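Local atomic coordinates of maternal effect protein oskar (Drosophila melanogaster, PDB entry 5A4A), a protein that helps to induce the germline in the fly and, through an OSK domain with an SGNH hydrolase-like fold, probably binds RNA. Residues 103-106 with 107-110. Sequence-based numbering, arbitrary orientation.
Sequences FRLL and IKEM
Glu109 N donates to Leu105 O at 2.8 Å, the shortest of four main-chain hydrogen bonds that join residues 103-106 to 107-110. Ile107 N to Phe103 O (3.0 Å), Lys108 N to Arg104 O and Met110 N to Leu106 O complete the i to i+4 pattern of an alpha helix. The Ile107 bond is nearly straight, with an N-H...O angle of 172°. The side chains of the same two residues also meet. The Phe103 ring swings beside its own carbonyl carbon, with CG anti to the backbone N (chi1 -172°). Its CE2 lies 3.8 Å from Ile107 CG1, and its CZ lies 3.9 Å from Ile107 CD1. The ethyl arm of Ile107 approaches the ring obliquely. The residues form about two turns of helix 96-112, which lies against strand 116-120 of the central sheet in the OSK domain, a member of the SGNH hydrolase clan. Phe103, Ile107 and Met110 touch that strand, and the Phe103 ring also meets Phe141 of helix 132-148 edge-to-face. Leu106 and Met110 lie side by side and point the same way. Met110 CG sits beside its own backbone N (chi1 -67°), 4.1 Å from Leu106 CD1, and the sulfur is equally near that methyl. Leu106 touches Arg67, and Met110 touches Leu70, both on helix 63-71. The contact between Leu105 and Lys108 is looser, with Leu105 CD2 4.3 Å from Lys108 CD. Lys108 is exposed, as is Arg104, whose guanidinium forms a salt bridge to Glu148.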
ATOM      1  N   PHE A 103      -0.815   9.417  -8.757  1.00  9.85           N
ATOM      2  CA  PHE A 103      -1.760   9.259  -7.662  1.00 11.85           C
ATOM      3  C   PHE A 103      -3.083   9.985  -7.965  1.00 13.54           C
ATOM      4  O   PHE A 103      -4.166   9.458  -7.709  1.00 11.70           O
ATOM      5  CB  PHE A 103      -1.148   9.742  -6.341  1.00 13.07           C
ATOM      6  CG  PHE A 103      -1.997   9.430  -5.139  1.00 10.97           C
ATOM      7  CD1 PHE A 103      -1.958   8.173  -4.567  1.00 17.31           C
ATOM      8  CD2 PHE A 103      -2.847  10.389  -4.601  1.00 11.73           C
ATOM      9  CE1 PHE A 103      -2.737   7.867  -3.472  1.00 17.79           C
ATOM     10  CE2 PHE A 103      -3.636  10.091  -3.501  1.00 14.69           C
ATOM     11  CZ  PHE A 103      -3.583   8.830  -2.938  1.00 14.24           C
ATOM     12  N   ARG A 104      -2.997  11.181  -8.540  1.00 12.37           N
ATOM     13  CA  ARG A 104      -4.201  11.922  -8.912  1.00 14.28           C
ATOM     14  C   ARG A 104      -5.022  11.112  -9.920  1.00 14.06           C
ATOM     15  O   ARG A 104      -6.247  11.037  -9.826  1.00 15.50           O
ATOM     16  CB  ARG A 104      -3.817  13.301  -9.463  1.00 17.02           C
ATOM     17  CG  ARG A 104      -4.950  14.111 -10.037  1.00 27.23           C
ATOM     18  CD  ARG A 104      -4.428  15.453 -10.544  1.00 31.92           C
ATOM     19  NE  ARG A 104      -4.234  16.419  -9.464  1.00 36.75           N
ATOM     20  CZ  ARG A 104      -3.057  16.771  -8.951  1.00 45.97           C
ATOM     21  NH1 ARG A 104      -1.929  16.236  -9.409  1.00 51.67           N
ATOM     22  NH2 ARG A 104      -3.010  17.666  -7.974  1.00 42.45           N
ATOM     23  N   LEU A 105      -4.337  10.457 -10.854  1.00 14.20           N
ATOM     24  CA  LEU A 105      -5.014   9.608 -11.832  1.00 12.92           C
ATOM     25  C   LEU A 105      -5.584   8.315 -11.232  1.00 13.73           C
ATOM     26  O   LEU A 105      -6.617   7.831 -11.696  1.00 14.83           O
ATOM     27  CB  LEU A 105      -4.091   9.294 -13.014  1.00 13.20           C
ATOM     28  CG  LEU A 105      -3.747  10.501 -13.888  1.00 20.40           C
ATOM     29  CD1 LEU A 105      -2.755  10.099 -14.970  1.00 21.12           C
ATOM     30  CD2 LEU A 105      -5.002  11.119 -14.495  1.00 22.73           C
ATOM     31  N   LEU A 106      -4.913   7.752 -10.224  1.00 13.69           N
ATOM     32  CA  LEU A 106      -5.455   6.590  -9.511  1.00 12.57           C
ATOM     33  C   LEU A 106      -6.782   6.951  -8.837  1.00 13.37           C
ATOM     34  O   LEU A 106      -7.778   6.229  -8.946  1.00 10.68           O
ATOM     35  CB  LEU A 106      -4.456   6.052  -8.470  1.00 11.99           C
ATOM     36  CG  LEU A 106      -4.972   4.942  -7.536  1.00 15.22           C
ATOM     37  CD1 LEU A 106      -5.380   3.677  -8.309  1.00 15.35           C
ATOM     38  CD2 LEU A 106      -3.946   4.584  -6.445  1.00 13.35           C
ATOM     39  N   ILE A 107      -6.787   8.071  -8.136  1.00  9.60           N
ATOM     40  CA  ILE A 107      -8.004   8.550  -7.483  1.00 12.67           C
ATOM     41  C   ILE A 107      -9.144   8.773  -8.486  1.00 13.72           C
ATOM     42  O   ILE A 107     -10.288   8.385  -8.243  1.00 14.25           O
ATOM     43  CB  ILE A 107      -7.740   9.843  -6.682  1.00 13.42           C
ATOM     44  CG1 ILE A 107      -6.739   9.588  -5.550  1.00 12.33           C
ATOM     45  CG2 ILE A 107      -9.041  10.388  -6.109  1.00 14.41           C
ATOM     46  CD1 ILE A 107      -7.194   8.551  -4.510  1.00 12.54           C
ATOM     47  N   LYS A 108      -8.824   9.382  -9.622  1.00 11.34           N
ATOM     48  CA  LYS A 108      -9.818   9.629 -10.662  1.00 13.91           C
ATOM     49  C   LYS A 108     -10.325   8.331 -11.277  1.00 16.42           C
ATOM     50  O   LYS A 108     -11.516   8.189 -11.543  1.00 16.29           O
ATOM     51  CB  LYS A 108      -9.219  10.546 -11.731  1.00 16.80           C
ATOM     52  CG  LYS A 108     -10.025  10.712 -13.004  1.00 29.89           C
ATOM     53  CD  LYS A 108      -9.221  11.566 -13.988  1.00 38.46           C
ATOM     54  CE  LYS A 108      -9.610  11.317 -15.436  1.00 45.47           C
ATOM     55  NZ  LYS A 108     -10.954  11.867 -15.742  1.00 49.53           N
ATOM     56  N   GLU A 109      -9.418   7.381 -11.504  1.00 12.82           N
ATOM     57  CA  GLU A 109      -9.804   6.091 -12.059  1.00 14.57           C
ATOM     58  C   GLU A 109     -10.723   5.309 -11.113  1.00 12.55           C
ATOM     59  O   GLU A 109     -11.709   4.714 -11.542  1.00 15.34           O
ATOM     60  CB  GLU A 109      -8.561   5.260 -12.388  1.00 13.43           C
ATOM     61  CG  GLU A 109      -8.858   3.814 -12.682  1.00 23.33           C
ATOM     62  CD  GLU A 109      -7.600   3.013 -12.956  1.00 26.09           C
ATOM     63  OE1 GLU A 109      -6.555   3.605 -13.269  1.00 31.00           O
ATOM     64  OE2 GLU A 109      -7.639   1.782 -12.855  1.00 22.10           O
ATOM     65  N   MET A 110     -10.398   5.312  -9.828  1.00 12.58           N
ATOM     66  CA  MET A 110     -11.263   4.664  -8.849  1.00 12.96           C
ATOM     67  C   MET A 110     -12.656   5.304  -8.853  1.00 12.91           C
ATOM     68  O   MET A 110     -13.669   4.606  -8.779  1.00 15.66           O
ATOM     69  CB  MET A 110     -10.621   4.695  -7.459  1.00  9.91           C
ATOM     70  CG  MET A 110      -9.356   3.838  -7.388  1.00 10.61           C
ATOM     71  SD  MET A 110      -8.621   3.713  -5.756  1.00 13.38           S
ATOM     72  CE  MET A 110      -9.887   2.767  -4.895  1.00 17.01           C
TER